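Long-range contact in dihydrodipicolinate synthase (Bacillus anthracis, PDB 1XKY), which probably catalyses the condensation of pyruvate with aspartate semialdehyde in lysine biosynthesis: residues D199-P204 / H244-V248. Numbering follows the deposited sequence.
Sequences DGLTLP and HQLLV
His-244 reaches from helix 237-253 to the 3-10 turn that follows barrel strand 193-196 and the first residues of helix 202-207, a water-mediated junction on the outside of the TIM barrel. It illustrates how one imidazole can join two helices without a direct hydrogen bond between them. His-244 CB packs against Leu-203 CD2 at 3.7 Å. With CG anti to the backbone N (chi1 168°), the ring is carried across to the turn, and CG still touches the same methyl. His-244 ND1 lies 2.7 Å from the O of a water in the ring plane. That water donates to Gly-200 O and accepts from Leu-203 N, linking the imidazole to Gly-200 in the 3-10 turn and to Leu-203 in the helix that follows. His-244 CE1 comes edge-on to Gly-200 O at 3.1 Å and also touches Pro-204 CD, while Val-248 CG2 covers one ring face near the rim. At the tip, NE2 hydrogen-bonds Thr-182 OG1 of the second subunit, so the buried ring also lies at a subunit interface. One turn further on, Leu-247 places CD1 on Asp-199 CB and CD2 3.3 Å from Asp-199 O, a carbonyl that also accepts hydrogen bonds from Thr-202 N and, at 2.7 Å, from Thr-202 OG1.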
loop_
_atom_site.group_PDB
_atom_site.type_symbol
_atom_site.label_atom_id
_atom_site.label_comp_id
_atom_site.label_asym_id
_atom_site.label_seq_id
_atom_site.Cartn_x
_atom_site.Cartn_y
_atom_site.Cartn_z
ATOM N N ASP A 199 12.627 0.016 16.818
ATOM C CA ASP A 199 14.034 0.057 17.201
ATOM C C ASP A 199 14.921 0.747 16.178
ATOM O O ASP A 199 15.740 1.599 16.535
ATOM C CB ASP A 199 14.544 -1.368 17.456
ATOM C CG ASP A 199 14.172 -1.865 18.828
ATOM O OD1 ASP A 199 14.585 -1.204 19.803
ATOM O OD2 ASP A 199 13.472 -2.896 18.935
ATOM N N GLY A 200 14.748 0.386 14.908
ATOM C CA GLY A 200 15.558 0.949 13.836
ATOM C C GLY A 200 15.439 2.463 13.721
ATOM O O GLY A 200 16.374 3.126 13.290
ATOM N N LEU A 201 14.285 3.008 14.090
ATOM C CA LEU A 201 14.068 4.447 14.027
ATOM C C LEU A 201 14.523 5.231 15.251
ATOM O O LEU A 201 14.345 6.445 15.283
ATOM C CB LEU A 201 12.589 4.749 13.761
ATOM C CG LEU A 201 12.093 4.280 12.393
ATOM C CD1 LEU A 201 10.679 4.804 12.136
ATOM C CD2 LEU A 201 13.040 4.711 11.282
ATOM N N THR A 202 15.107 4.569 16.249
ATOM C CA THR A 202 15.499 5.267 17.486
ATOM C C THR A 202 16.289 6.551 17.192
ATOM O O THR A 202 15.910 7.648 17.629
ATOM C CB THR A 202 16.341 4.361 18.406
ATOM O OG1 THR A 202 15.601 3.175 18.736
ATOM C CG2 THR A 202 16.730 5.100 19.685
ATOM N N LEU A 203 17.373 6.405 16.434
ATOM C CA LEU A 203 18.278 7.525 16.161
ATOM C C LEU A 203 17.624 8.663 15.350
ATOM O O LEU A 203 17.620 9.804 15.799
ATOM C CB LEU A 203 19.587 7.034 15.513
ATOM C CG LEU A 203 20.858 7.578 16.169
ATOM C CD1 LEU A 203 20.853 7.329 17.690
ATOM C CD2 LEU A 203 22.111 6.981 15.534
ATOM N N PRO A 204 17.055 8.357 14.167
ATOM C CA PRO A 204 16.364 9.420 13.431
ATOM C C PRO A 204 15.158 10.027 14.167
ATOM O O PRO A 204 14.883 11.212 14.002
ATOM C CB PRO A 204 15.937 8.733 12.122
ATOM C CG PRO A 204 15.955 7.275 12.413
ATOM C CD PRO A 204 17.043 7.079 13.430
ATOM N N HIS A 244 23.987 2.222 15.407
ATOM C CA HIS A 244 22.707 2.271 14.702
ATOM C C HIS A 244 22.616 1.173 13.644
ATOM O O HIS A 244 21.587 0.538 13.497
ATOM C CB HIS A 244 22.510 3.657 14.064
ATOM C CG HIS A 244 21.382 3.733 13.084
ATOM N ND1 HIS A 244 20.055 3.744 13.463
ATOM C CD2 HIS A 244 21.388 3.822 11.732
ATOM C CE1 HIS A 244 19.294 3.832 12.386
ATOM N NE2 HIS A 244 20.079 3.874 11.323
ATOM N N GLN A 245 23.704 0.966 12.913
ATOM C CA GLN A 245 23.762 -0.080 11.896
ATOM C C GLN A 245 23.551 -1.478 12.491
ATOM O O GLN A 245 22.814 -2.295 11.932
ATOM C CB GLN A 245 25.076 0.024 11.115
ATOM C CG GLN A 245 25.027 1.169 10.111
ATOM C CD GLN A 245 26.383 1.623 9.613
ATOM O OE1 GLN A 245 26.497 2.680 8.978
ATOM N NE2 GLN A 245 27.416 0.840 9.892
ATOM N N LEU A 246 24.182 -1.725 13.634
ATOM C CA LEU A 246 23.999 -2.964 14.386
ATOM C C LEU A 246 22.550 -3.119 14.847
ATOM O O LEU A 246 21.958 -4.177 14.681
ATOM C CB LEU A 246 24.932 -2.981 15.604
ATOM C CG LEU A 246 24.860 -4.207 16.527
ATOM C CD1 LEU A 246 25.276 -5.453 15.780
ATOM C CD2 LEU A 246 25.734 -4.003 17.757
ATOM N N LEU A 247 21.992 -2.059 15.425
ATOM C CA LEU A 247 20.623 -2.076 15.935
ATOM C C LEU A 247 19.628 -2.474 14.841
ATOM O O LEU A 247 18.789 -3.357 15.046
ATOM C CB LEU A 247 20.267 -0.709 16.533
ATOM C CG LEU A 247 18.851 -0.488 17.086
ATOM C CD1 LEU A 247 18.463 -1.562 18.085
ATOM C CD2 LEU A 247 18.784 0.886 17.724
ATOM N N VAL A 248 19.762 -1.854 13.671
ATOM C CA VAL A 248 18.886 -2.124 12.523
ATOM C C VAL A 248 18.989 -3.584 12.085
ATOM O O VAL A 248 17.978 -4.246 11.848
ATOM C CB VAL A 248 19.227 -1.199 11.315
ATOM C CG1 VAL A 248 18.477 -1.636 10.053
ATOM C CG2 VAL A 248 18.909 0.254 11.645
HETATM O O HOH W 1 18.244 3.773 15.457
#